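Phospholipase A1 (Streptomyces albidoflavus, PDB 4HYQ) probably hydrolyses the sn-1 ester bond of glycerophospholipids, releasing a fatty acid, as a lipase of the GDSL (SGNH hydrolase) family. Local coordinates at residues S126-K131 with A135-L140; S115-R120 with N172-K177. One frame throughout, in Å; residues are numbered along the deposited sequence.

How the interactions relate
Both interactions use helix 117-131, which interaction 2 packs at its first turn against helix 158-181 and interaction 1 joins at its last turns to strand 136-140. Strand and second helix follow each other in the chain, and interaction 1 is nested inside the loop that interaction 2 closes. Their centres lie about 15 Å apart, yet they meet directly where V139 CG1 of the strand packs on I175 CG2 of the helix at 3.5 Å. Interaction 1 sits at the beginning of its strand; SGNH hydrolases generally carry their catalytic residues at the other, C-terminal edge of the sheet, so this contact is probably remote from catalysis.

Interaction 1: residues S126-K131 with A135-L140; sequences SQVRAK and ANVVVL
The R129 guanidinium meets A135 O with its edge: NH1 and NH2 both point end-on at this one oxygen, which lies close to the guanidinium plane, while the methyl CG2 of V137 approaches the group obliquely, 3.9 Å from NH2. The two bonds differ in direction. NH1 sits 2.9 Å from A135 O in the carbonyl plane, on a lone pair (C=O...N 133°), whereas NH2, at 3.1 Å from the same A135 O, comes nearly head-on at 176°. Although CG extends anti to the backbone N, the chain is folded at chi2 (55°) and chi3, which carries the guanidinium over to A135 and V137. Next to the arginine, V128 CG1 and V137 CG2 touch at 4.2 Å, completing the join of helix 117-131 to the beginning of strand 136-140, an inner strand of the parallel sheet, between 73-79 and 185-187. NH1 also bonds A132 O, in the short turn between the segments. A methionine in place of R129 would probably leave A135 O and A132 O without these donors and the turn less firmly tied. The cation thus serves two neutral carbonyls, and its charge probably also suits the nearby C-terminal end of the helix.

Interaction 2: residues S115-R120 with N172-K177; sequences STLPGR and NSVISK
P118 and V174 mark the closest backbone approach, 6.7 Å from CA to CA, where the first turn of helix 117-131 comes against the C-terminal half of helix 158-181. The side chains meet through one methyl: V174 CG1 touches CG of the P118 ring at 3.8 Å, and the two side chains cross at about a right angle. CG1 lies anti to the backbone N of V174 (chi1 166°), which turns it to the other helix. L117 brings the methyl CD2 to the same CG1 of V174 at a looser 4.5 Å. The valine methyl is therefore shared by two successive residues of the opposing helix, with no hydrogen bond between the segments. P118 suits the second position of its helix, because a nitrogen in the first turn has no preceding carbonyl in the helix to bond, and the missing N-H costs no helical hydrogen bond there. In the three-layer alpha/beta/alpha fold of the SGNH hydrolases, these helices lie side by side on one face of the parallel sheet and lead into the adjacent strands 136-140 and 185-187. Helix 99-115 closes in from beside them, with F112 on L117 and V113 on V174, so that V174 faces two helices. One turn further along helix 117-131, L121 touches both V174 and I175 and carries the apolar seam onward, while I175 itself turns to Y125, Y142 and Y186. R120 forms a salt bridge between its NH1 and D84 OD1, and buried N172 accepts at OD1 from the backbone N of Y142, just beyond strand 136-140.

Interaction 1: residues S126-K131 with A135-L140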
loop_
_atom_site.group_PDB
_atom_site.type_symbol
_atom_site.label_atom_id
_atom_site.label_comp_id
_atom_site.label_asym_id
_atom_site.label_seq_id
_atom_site.Cartn_x
_atom_site.Cartn_y
_atom_site.Cartn_z
ATOM N N SER A 126 -10.062 -7.005 -12.591
ATOM C CA SER A 126 -11.157 -7.235 -13.529
ATOM C C SER A 126 -12.525 -6.949 -12.925
ATOM O O SER A 126 -13.392 -6.381 -13.591
ATOM C CB SER A 126 -11.113 -8.663 -14.052
ATOM O OG SER A 126 -10.024 -8.808 -14.951
ATOM N N GLN A 127 -12.725 -7.333 -11.666
ATOM C CA GLN A 127 -14.007 -7.087 -11.011
ATOM C C GLN A 127 -14.234 -5.605 -10.738
ATOM O O GLN A 127 -15.363 -5.137 -10.764
ATOM C CB GLN A 127 -14.115 -7.885 -9.704
ATOM C CG GLN A 127 -14.261 -9.384 -9.900
ATOM C CD GLN A 127 -15.490 -9.760 -10.728
ATOM O OE1 GLN A 127 -16.594 -9.240 -10.515
ATOM N NE2 GLN A 127 -15.300 -10.676 -11.675
ATOM N N VAL A 128 -13.167 -4.866 -10.450
ATOM C CA VAL A 128 -13.304 -3.436 -10.213
ATOM C C VAL A 128 -13.845 -2.792 -11.496
ATOM O O VAL A 128 -14.778 -1.992 -11.455
ATOM C CB VAL A 128 -11.946 -2.791 -9.854
ATOM C CG1 VAL A 128 -12.024 -1.283 -9.987
ATOM C CG2 VAL A 128 -11.559 -3.174 -8.423
ATOM N N ARG A 129 -13.240 -3.146 -12.628
ATOM C CA ARG A 129 -13.652 -2.604 -13.926
ATOM C C ARG A 129 -15.077 -3.016 -14.278
ATOM O O ARG A 129 -15.840 -2.231 -14.852
ATOM C CB ARG A 129 -12.692 -3.082 -15.030
ATOM C CG ARG A 129 -13.116 -2.663 -16.440
ATOM C CD ARG A 129 -13.296 -1.157 -16.492
ATOM N NE ARG A 129 -12.022 -0.429 -16.500
ATOM C CZ ARG A 129 -11.836 0.741 -15.897
ATOM N NH1 ARG A 129 -12.824 1.314 -15.214
ATOM N NH2 ARG A 129 -10.675 1.380 -16.030
ATOM N N ALA A 130 -15.451 -4.241 -13.929
ATOM C CA ALA A 130 -16.799 -4.705 -14.237
ATOM C C ALA A 130 -17.862 -3.891 -13.512
ATOM O O ALA A 130 -18.922 -3.591 -14.067
ATOM C CB ALA A 130 -16.938 -6.169 -13.888
ATOM N N LYS A 131 -17.580 -3.508 -12.271
ATOM C CA LYS A 131 -18.542 -2.748 -11.483
ATOM C C LYS A 131 -18.495 -1.236 -11.709
ATOM O O LYS A 131 -19.488 -0.537 -11.501
ATOM C CB LYS A 131 -18.337 -3.075 -9.996
ATOM C CG LYS A 131 -19.613 -3.018 -9.184
ATOM C CD LYS A 131 -19.447 -3.775 -7.877
ATOM C CE LYS A 131 -20.712 -3.701 -7.041
ATOM N NZ LYS A 131 -21.032 -2.318 -6.645
ATOM N N ALA A 135 -14.645 4.395 -14.571
ATOM C CA ALA A 135 -13.669 5.019 -13.693
ATOM C C ALA A 135 -12.215 4.935 -14.103
ATOM O O ALA A 135 -11.772 3.950 -14.700
ATOM C CB ALA A 135 -13.811 4.440 -12.275
ATOM N N ASN A 136 -11.481 5.992 -13.773
ATOM C CA ASN A 136 -10.041 6.015 -13.992
ATOM C C ASN A 136 -9.596 5.261 -12.732
ATOM O O ASN A 136 -10.020 5.609 -11.630
ATOM C CB ASN A 136 -9.515 7.452 -13.980
ATOM C CG ASN A 136 -8.003 7.515 -14.027
ATOM O OD1 ASN A 136 -7.370 6.729 -14.715
ATOM N ND2 ASN A 136 -7.422 8.459 -13.302
ATOM N N VAL A 137 -8.788 4.219 -12.897
ATOM C CA VAL A 137 -8.325 3.420 -11.761
ATOM C C VAL A 137 -6.831 3.622 -11.579
ATOM O O VAL A 137 -6.048 3.434 -12.517
ATOM C CB VAL A 137 -8.604 1.923 -11.985
ATOM C CG1 VAL A 137 -8.139 1.110 -10.772
ATOM C CG2 VAL A 137 -10.097 1.693 -12.218
ATOM N N VAL A 138 -6.444 4.041 -10.382
ATOM C CA VAL A 138 -5.046 4.278 -10.069
ATOM C C VAL A 138 -4.615 3.229 -9.041
ATOM O O VAL A 138 -5.168 3.176 -7.934
ATOM C CB VAL A 138 -4.849 5.677 -9.456
ATOM C CG1 VAL A 138 -3.378 5.908 -9.122
ATOM C CG2 VAL A 138 -5.348 6.746 -10.428
ATOM N N VAL A 139 -3.661 2.378 -9.415
ATOM C CA VAL A 139 -3.158 1.360 -8.490
ATOM C C VAL A 139 -1.828 1.905 -7.997
ATOM O O VAL A 139 -0.907 2.122 -8.786
ATOM C CB VAL A 139 -2.922 -0.009 -9.191
ATOM C CG1 VAL A 139 -2.408 -1.034 -8.184
ATOM C CG2 VAL A 139 -4.216 -0.515 -9.814
ATOM N N LEU A 140 -1.718 2.151 -6.691
ATOM C CA LEU A 140 -0.474 2.682 -6.164
ATOM C C LEU A 140 0.367 1.547 -5.619
ATOM O O LEU A 140 -0.158 0.615 -5.011
ATOM C CB LEU A 140 -0.748 3.730 -5.068
ATOM C CG LEU A 140 -1.458 5.006 -5.557
ATOM C CD1 LEU A 140 -2.960 4.770 -5.553
ATOM C CD2 LEU A 140 -1.125 6.190 -4.655
#

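Interaction 2: residues S115-R120 with N172-K177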
loop_
_atom_site.group_PDB
_atom_site.type_symbol
_atom_site.label_atom_id
_atom_site.label_comp_id
_atom_site.label_asym_id
_atom_site.label_seq_id
_atom_site.Cartn_x
_atom_site.Cartn_y
_atom_site.Cartn_z
ATOM N N SER A 115 4.439 -16.251 -8.675
ATOM C CA SER A 115 3.559 -17.310 -9.148
ATOM C C SER A 115 2.080 -17.270 -8.818
ATOM O O SER A 115 1.265 -17.800 -9.571
ATOM C CB SER A 115 4.094 -18.651 -8.659
ATOM O OG SER A 115 3.834 -18.798 -7.267
ATOM N N THR A 116 1.724 -16.657 -7.699
ATOM C CA THR A 116 0.337 -16.655 -7.285
ATOM C C THR A 116 -0.353 -15.303 -7.249
ATOM O O THR A 116 -1.536 -15.185 -7.584
ATOM C CB THR A 116 0.223 -17.303 -5.902
ATOM O OG1 THR A 116 0.861 -18.586 -5.934
ATOM C CG2 THR A 116 -1.228 -17.476 -5.506
ATOM N N LEU A 117 0.369 -14.276 -6.835
ATOM C CA LEU A 117 -0.235 -12.962 -6.756
ATOM C C LEU A 117 -0.788 -12.415 -8.079
ATOM O O LEU A 117 -1.856 -11.813 -8.095
ATOM C CB LEU A 117 0.756 -11.960 -6.168
ATOM C CG LEU A 117 0.182 -10.555 -5.938
ATOM C CD1 LEU A 117 -0.987 -10.602 -4.955
ATOM C CD2 LEU A 117 1.291 -9.656 -5.418
ATOM N N PRO A 118 -0.081 -12.615 -9.207
ATOM C CA PRO A 118 -0.640 -12.065 -10.453
ATOM C C PRO A 118 -2.095 -12.454 -10.715
ATOM O O PRO A 118 -2.911 -11.610 -11.092
ATOM C CB PRO A 118 0.308 -12.604 -11.522
ATOM C CG PRO A 118 1.612 -12.671 -10.802
ATOM C CD PRO A 118 1.210 -13.280 -9.466
ATOM N N GLY A 119 -2.419 -13.728 -10.518
ATOM C CA GLY A 119 -3.783 -14.187 -10.751
ATOM C C GLY A 119 -4.807 -13.537 -9.842
ATOM O O GLY A 119 -5.922 -13.212 -10.276
ATOM N N ARG A 120 -4.442 -13.347 -8.575
ATOM C CA ARG A 120 -5.349 -12.716 -7.626
ATOM C C ARG A 120 -5.549 -11.254 -7.977
ATOM O O ARG A 120 -6.660 -10.745 -7.872
ATOM C CB ARG A 120 -4.813 -12.836 -6.204
ATOM C CG ARG A 120 -4.620 -14.267 -5.769
ATOM C CD ARG A 120 -4.416 -14.329 -4.278
ATOM N NE ARG A 120 -4.226 -15.692 -3.803
ATOM C CZ ARG A 120 -3.954 -15.993 -2.539
ATOM N NH1 ARG A 120 -3.845 -15.020 -1.637
ATOM N NH2 ARG A 120 -3.780 -17.259 -2.179
ATOM N N ASN A 172 6.310 -4.599 -6.548
ATOM C CA ASN A 172 5.930 -3.428 -7.341
ATOM C C ASN A 172 6.009 -3.721 -8.833
ATOM O O ASN A 172 5.238 -3.173 -9.621
ATOM C CB ASN A 172 6.812 -2.233 -6.989
ATOM C CG ASN A 172 6.447 -1.627 -5.646
ATOM O OD1 ASN A 172 5.284 -1.673 -5.232
ATOM N ND2 ASN A 172 7.428 -1.041 -4.971
ATOM N N SER A 173 6.935 -4.589 -9.219
ATOM C CA SER A 173 7.069 -4.948 -10.630
ATOM C C SER A 173 5.816 -5.701 -11.082
ATOM O O SER A 173 5.250 -5.411 -12.142
ATOM C CB SER A 173 8.320 -5.815 -10.835
ATOM O OG SER A 173 8.389 -6.272 -12.170
ATOM N N VAL A 174 5.370 -6.655 -10.269
ATOM C CA VAL A 174 4.179 -7.439 -10.591
ATOM C C VAL A 174 2.951 -6.537 -10.648
ATOM O O VAL A 174 2.118 -6.652 -11.559
ATOM C CB VAL A 174 3.930 -8.548 -9.545
ATOM C CG1 VAL A 174 2.526 -9.123 -9.709
ATOM C CG2 VAL A 174 4.953 -9.666 -9.720
ATOM N N ILE A 175 2.827 -5.642 -9.673
ATOM C CA ILE A 175 1.687 -4.734 -9.639
ATOM C C ILE A 175 1.683 -3.794 -10.847
ATOM O O ILE A 175 0.653 -3.611 -11.498
ATOM C CB ILE A 175 1.693 -3.880 -8.350
ATOM C CG1 ILE A 175 1.382 -4.777 -7.150
ATOM C CG2 ILE A 175 0.683 -2.728 -8.474
ATOM C CD1 ILE A 175 1.694 -4.122 -5.788
ATOM N N SER A 176 2.829 -3.203 -11.152
ATOM C CA SER A 176 2.891 -2.267 -12.272
ATOM C C SER A 176 2.515 -2.947 -13.587
ATOM O O SER A 176 1.796 -2.367 -14.408
ATOM C CB SER A 176 4.285 -1.648 -12.386
ATOM O OG SER A 176 5.283 -2.649 -12.524
ATOM N N LYS A 177 2.982 -4.175 -13.778
ATOM C CA LYS A 177 2.669 -4.900 -15.000
ATOM C C LYS A 177 1.192 -5.256 -15.062
ATOM O O LYS A 177 0.565 -5.123 -16.112
ATOM C CB LYS A 177 3.531 -6.156 -15.104
ATOM C CG LYS A 177 4.993 -5.841 -15.350
ATOM C CD LYS A 177 5.864 -7.086 -15.283
ATOM C CE LYS A 177 7.308 -6.757 -15.641
ATOM N NZ LYS A 177 8.157 -7.978 -15.622
#